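Local coordinates for MaoC domain protein dehydratase (Chloroflexus aurantiacus, PDB 4E3E) that catalyses the reversible dehydration of beta-methylmalyl-CoA to mesaconyl-CoA, a step of the glyoxylate assimilation cycle that regenerates acetyl-CoA, at residues 6-18 against 148-161. Residues are numbered along the deposited sequence; the frame is centred on the assembly and turned at random.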
loop_
_atom_site.group_PDB
_atom_site.type_symbol
_atom_site.label_atom_id
_atom_site.label_comp_id
_atom_site.label_asym_id
_atom_site.label_seq_id
_atom_site.Cartn_x
_atom_site.Cartn_y
_atom_site.Cartn_z
ATOM N N ASN A 6 -4.131 26.999 8.019
ATOM C CA ASN A 6 -4.071 26.673 9.442
ATOM C C ASN A 6 -2.611 26.613 9.864
ATOM O O ASN A 6 -1.928 25.629 9.556
ATOM C CB ASN A 6 -4.788 25.340 9.704
ATOM C CG ASN A 6 -4.717 24.889 11.162
ATOM O OD1 ASN A 6 -4.111 25.547 12.021
ATOM N ND2 ASN A 6 -5.347 23.746 11.447
ATOM N N PRO A 7 -2.124 27.659 10.569
ATOM C CA PRO A 7 -0.702 27.691 10.937
ATOM C C PRO A 7 -0.374 26.736 12.086
ATOM O O PRO A 7 0.790 26.592 12.450
ATOM C CB PRO A 7 -0.487 29.149 11.366
ATOM C CG PRO A 7 -1.816 29.595 11.866
ATOM C CD PRO A 7 -2.847 28.856 11.050
ATOM N N GLY A 8 -1.400 26.086 12.637
ATOM C CA GLY A 8 -1.243 25.259 13.830
ATOM C C GLY A 8 -1.131 26.163 15.046
ATOM O O GLY A 8 -1.259 27.388 14.945
ATOM N N ASN A 9 -0.910 25.575 16.207
ATOM C CA ASN A 9 -0.681 26.384 17.390
ATOM C C ASN A 9 0.800 26.475 17.672
ATOM O O ASN A 9 1.523 25.501 17.474
ATOM C CB ASN A 9 -1.380 25.766 18.590
ATOM C CG ASN A 9 -2.882 25.897 18.511
ATOM O OD1 ASN A 9 -3.418 27.002 18.572
ATOM N ND2 ASN A 9 -3.568 24.769 18.372
ATOM N N PHE A 10 1.247 27.644 18.120
ATOM C CA PHE A 10 2.586 27.787 18.687
ATOM C C PHE A 10 2.434 27.796 20.204
ATOM O O PHE A 10 1.305 27.845 20.699
ATOM C CB PHE A 10 3.260 29.068 18.177
ATOM C CG PHE A 10 3.724 28.970 16.753
ATOM C CD1 PHE A 10 2.831 29.167 15.696
ATOM C CD2 PHE A 10 5.051 28.673 16.463
ATOM C CE1 PHE A 10 3.257 29.068 14.379
ATOM C CE2 PHE A 10 5.482 28.574 15.149
ATOM C CZ PHE A 10 4.587 28.769 14.106
ATOM N N PHE A 11 3.545 27.742 20.945
ATOM C CA PHE A 11 3.454 27.557 22.399
ATOM C C PHE A 11 2.549 28.574 23.097
ATOM O O PHE A 11 1.692 28.188 23.902
ATOM C CB PHE A 11 4.832 27.503 23.078
ATOM C CG PHE A 11 4.757 27.357 24.581
ATOM C CD1 PHE A 11 4.334 26.156 25.159
ATOM C CD2 PHE A 11 5.084 28.422 25.416
ATOM C CE1 PHE A 11 4.254 26.016 26.538
ATOM C CE2 PHE A 11 5.006 28.289 26.794
ATOM C CZ PHE A 11 4.591 27.084 27.356
ATOM N N GLU A 12 2.729 29.857 22.771
ATOM C CA GLU A 12 1.977 30.944 23.414
ATOM C C GLU A 12 0.482 30.923 23.072
ATOM O O GLU A 12 -0.326 31.598 23.718
ATOM C CB GLU A 12 2.601 32.318 23.102
ATOM C CG GLU A 12 2.571 32.743 21.635
ATOM C CD GLU A 12 3.838 32.380 20.870
ATOM O OE1 GLU A 12 4.225 31.187 20.856
ATOM O OE2 GLU A 12 4.441 33.294 20.264
ATOM N N ASP A 13 0.126 30.134 22.062
ATOM C CA ASP A 13 -1.257 30.022 21.617
ATOM C C ASP A 13 -2.104 29.122 22.508
ATOM O O ASP A 13 -3.331 29.211 22.484
ATOM C CB ASP A 13 -1.322 29.538 20.166
ATOM C CG ASP A 13 -0.639 30.491 19.203
ATOM O OD1 ASP A 13 -0.661 31.721 19.444
ATOM O OD2 ASP A 13 -0.076 30.011 18.202
ATOM N N PHE A 14 -1.451 28.263 23.289
ATOM C CA PHE A 14 -2.158 27.303 24.129
ATOM C C PHE A 14 -2.689 27.922 25.417
ATOM O O PHE A 14 -2.051 28.789 26.011
ATOM C CB PHE A 14 -1.265 26.100 24.448
ATOM C CG PHE A 14 -0.985 25.218 23.260
ATOM C CD1 PHE A 14 -1.992 24.409 22.715
ATOM C CD2 PHE A 14 0.289 25.183 22.688
ATOM C CE1 PHE A 14 -1.731 23.592 21.615
ATOM C CE2 PHE A 14 0.554 24.370 21.595
ATOM C CZ PHE A 14 -0.453 23.570 21.058
ATOM N N ARG A 15 -3.871 27.475 25.830
ATOM C CA ARG A 15 -4.458 27.905 27.090
ATOM C C ARG A 15 -4.756 26.704 27.973
ATOM O O ARG A 15 -5.384 25.738 27.524
ATOM C CB ARG A 15 -5.737 28.712 26.856
ATOM C CG ARG A 15 -5.517 30.075 26.218
ATOM C CD ARG A 15 -4.662 30.978 27.095
ATOM N NE ARG A 15 -4.407 32.272 26.466
ATOM C CZ ARG A 15 -3.446 32.510 25.575
ATOM N NH1 ARG A 15 -2.625 31.541 25.189
ATOM N NH2 ARG A 15 -3.307 33.729 25.068
ATOM N N LEU A 16 -4.304 26.766 29.226
ATOM C CA LEU A 16 -4.595 25.717 30.193
ATOM C C LEU A 16 -6.094 25.444 30.239
ATOM O O LEU A 16 -6.895 26.361 30.374
ATOM C CB LEU A 16 -4.095 26.095 31.593
ATOM C CG LEU A 16 -4.319 25.003 32.649
ATOM C CD1 LEU A 16 -3.468 23.778 32.326
ATOM C CD2 LEU A 16 -4.039 25.510 34.056
ATOM N N GLY A 17 -6.461 24.178 30.118
ATOM C CA GLY A 17 -7.863 23.788 30.171
ATOM C C GLY A 17 -8.623 23.858 28.853
ATOM O O GLY A 17 -9.789 23.462 28.798
ATOM N N GLN A 18 -8.001 24.361 27.788
ATOM C CA GLN A 18 -8.716 24.414 26.494
ATOM C C GLN A 18 -8.901 23.018 25.892
ATOM O O GLN A 18 -8.001 22.170 25.967
ATOM C CB GLN A 18 -8.040 25.359 25.485
ATOM C CG GLN A 18 -6.890 24.742 24.702
ATOM C CD GLN A 18 -6.323 25.666 23.638
ATOM O OE1 GLN A 18 -5.165 26.077 23.716
ATOM N NE2 GLN A 18 -7.134 25.990 22.632
ATOM N N VAL A 148 7.217 22.678 22.056
ATOM C CA VAL A 148 6.686 23.460 20.933
ATOM C C VAL A 148 7.375 24.816 20.805
ATOM O O VAL A 148 7.645 25.489 21.812
ATOM C CB VAL A 148 5.157 23.670 21.057
ATOM C CG1 VAL A 148 4.587 24.359 19.818
ATOM C CG2 VAL A 148 4.463 22.340 21.284
ATOM N N ARG A 149 7.648 25.210 19.563
ATOM C CA ARG A 149 8.202 26.522 19.268
ATOM C C ARG A 149 7.272 27.646 19.703
ATOM O O ARG A 149 6.045 27.551 19.580
ATOM C CB ARG A 149 8.432 26.684 17.768
ATOM C CG ARG A 149 9.549 25.853 17.185
ATOM C CD ARG A 149 9.715 26.188 15.712
ATOM N NE ARG A 149 10.583 25.224 15.049
ATOM C CZ ARG A 149 10.160 24.133 14.416
ATOM N NH1 ARG A 149 8.864 23.846 14.328
ATOM N NH2 ARG A 149 11.040 23.323 13.857
ATOM N N LYS A 150 7.876 28.714 20.209
ATOM C CA LYS A 150 7.177 29.973 20.342
ATOM C C LYS A 150 7.310 30.688 19.008
ATOM O O LYS A 150 8.379 30.669 18.396
ATOM C CB LYS A 150 7.786 30.817 21.456
ATOM C CG LYS A 150 7.374 30.388 22.851
ATOM C CD LYS A 150 8.032 31.236 23.931
ATOM C CE LYS A 150 7.440 32.639 24.005
ATOM N NZ LYS A 150 8.003 33.416 25.146
ATOM N N ARG A 151 6.224 31.295 18.544
ATOM C CA ARG A 151 6.284 32.127 17.346
ATOM C C ARG A 151 7.046 33.410 17.669
ATOM O O ARG A 151 7.963 33.794 16.943
ATOM C CB ARG A 151 4.879 32.427 16.833
ATOM C CG ARG A 151 4.822 33.314 15.594
ATOM C CD ARG A 151 3.385 33.668 15.251
ATOM N NE ARG A 151 2.658 34.065 16.456
ATOM C CZ ARG A 151 1.794 33.296 17.114
ATOM N NH1 ARG A 151 1.504 32.072 16.681
ATOM N NH2 ARG A 151 1.211 33.761 18.211
ATOM N N ASP A 152 6.676 34.046 18.776
ATOM C CA ASP A 152 7.334 35.262 19.229
ATOM C C ASP A 152 8.101 35.007 20.532
ATOM O O ASP A 152 7.482 34.857 21.585
ATOM C CB ASP A 152 6.292 36.373 19.422
ATOM C CG ASP A 152 6.876 37.644 20.050
ATOM O OD1 ASP A 152 8.081 37.935 19.856
ATOM O OD2 ASP A 152 6.105 38.355 20.740
ATOM N N PRO A 153 9.451 34.978 20.467
ATOM C CA PRO A 153 10.263 34.772 21.676
ATOM C C PRO A 153 9.868 35.693 22.840
ATOM O O PRO A 153 9.993 35.298 24.001
ATOM C CB PRO A 153 11.684 35.091 21.202
ATOM C CG PRO A 153 11.668 34.763 19.747
ATOM C CD PRO A 153 10.293 35.144 19.265
ATOM N N ASN A 154 9.374 36.892 22.528
ATOM C CA ASN A 154 9.016 37.881 23.554
ATOM C C ASN A 154 7.643 37.718 24.206
ATOM O O ASN A 154 7.376 38.345 25.230
ATOM C CB ASN A 154 9.153 39.308 23.011
ATOM C CG ASN A 154 10.587 39.677 22.701
ATOM O OD1 ASN A 154 10.911 40.004 21.562
ATOM N ND2 ASN A 154 11.459 39.600 23.705
ATOM N N ALA A 155 6.776 36.891 23.627
ATOM C CA ALA A 155 5.443 36.672 24.195
ATOM C C ALA A 155 5.555 36.265 25.668
ATOM O O ALA A 155 6.458 35.504 26.027
ATOM C CB ALA A 155 4.691 35.616 23.400
ATOM N N PRO A 156 4.656 36.785 26.529
ATOM C CA PRO A 156 4.708 36.434 27.953
ATOM C C PRO A 156 4.550 34.927 28.196
ATOM O O PRO A 156 3.808 34.251 27.476
ATOM C CB PRO A 156 3.526 37.210 28.558
ATOM C CG PRO A 156 2.635 37.533 27.403
ATOM C CD PRO A 156 3.563 37.734 26.242
ATOM N N ALA A 157 5.270 34.416 29.192
ATOM C CA ALA A 157 5.168 33.019 29.597
ATOM C C ALA A 157 3.813 32.780 30.264
ATOM O O ALA A 157 3.315 33.658 30.975
ATOM C CB ALA A 157 6.297 32.677 30.556
ATOM N N PRO A 158 3.197 31.601 30.029
ATOM C CA PRO A 158 2.024 31.248 30.825
ATOM C C PRO A 158 2.476 30.854 32.227
ATOM O O PRO A 158 3.663 30.578 32.438
ATOM C CB PRO A 158 1.459 30.025 30.098
ATOM C CG PRO A 158 2.653 29.391 29.468
ATOM C CD PRO A 158 3.577 30.524 29.096
ATOM N N GLU A 159 1.549 30.838 33.178
ATOM C CA GLU A 159 1.855 30.294 34.487
ATOM C C GLU A 159 2.184 28.817 34.309
ATOM O O GLU A 159 1.487 28.111 33.580
ATOM C CB GLU A 159 0.670 30.456 35.425
ATOM C CG GLU A 159 1.019 30.165 36.874
ATOM C CD GLU A 159 -0.198 30.119 37.766
ATOM O OE1 GLU A 159 -1.096 30.973 37.595
ATOM O OE2 GLU A 159 -0.250 29.229 38.643
ATOM N N THR A 160 3.255 28.360 34.950
ATOM C CA THR A 160 3.641 26.956 34.869
ATOM C C THR A 160 2.630 26.069 35.589
ATOM O O THR A 160 2.367 26.262 36.773
ATOM C CB THR A 160 5.043 26.731 35.459
ATOM O OG1 THR A 160 6.007 27.422 34.661
ATOM C CG2 THR A 160 5.391 25.238 35.498
ATOM N N VAL A 161 2.049 25.120 34.857
ATOM C CA VAL A 161 1.228 24.069 35.450
ATOM C C VAL A 161 1.664 22.742 34.849
ATOM O O VAL A 161 1.551 22.531 33.643
ATOM C CB VAL A 161 -0.285 24.279 35.207
ATOM C CG1 VAL A 161 -1.087 23.079 35.719
ATOM C CG2 VAL A 161 -0.764 25.565 35.867
#
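A salt-bridge network of Glu12, Asp13 and Arg151 ties the 3-10 turn 11-13, ahead of strand 19-27, to the chain leaving strand 138-149 of the hot-dog sheet. Arg151 holds Asp13 end-on, NH2 to OD1 and NH1 to OD2 at 3.0 Å each, both on syn lone pairs, carboxylate and guanidinium nearly coplanar, 18° apart. Asp13 OD2 also accepts from Phe10 N (2.7 Å), on its anti side and tilted from the carboxylate plane. Glu12, bent at chi2 (-94°), spans two successive amides, OE1 taking Arg151 N at 3.1 Å and OE2 taking Asp152 N at 2.8 Å; Glu12 OE2 also lies above the Arg151 guanidinium, toward its rim, a long charge-only pairing (3.9 Å to NH2). CB of Arg151 sits over one face of the Phe10 ring, 3.9 Å from its centroid, a CH-pi contact. Phe11 N binds Arg149 O (2.9 Å); the buried Phe11 ring touches Leu114 of strand 104-116, and its CE2 meets Pro158 CD at 3.5 Å. Without the carboxylate of Asp13, as with an alanine here, the guanidinium would probably lose both in-plane partners and turn freely, and Phe10 N its acceptor. The Asp13-Arg151 bridge and Glu12's amide bonds thus probably fasten residues 150-152 to the N-terminal loop, the Glu12-Arg151 charges adding less.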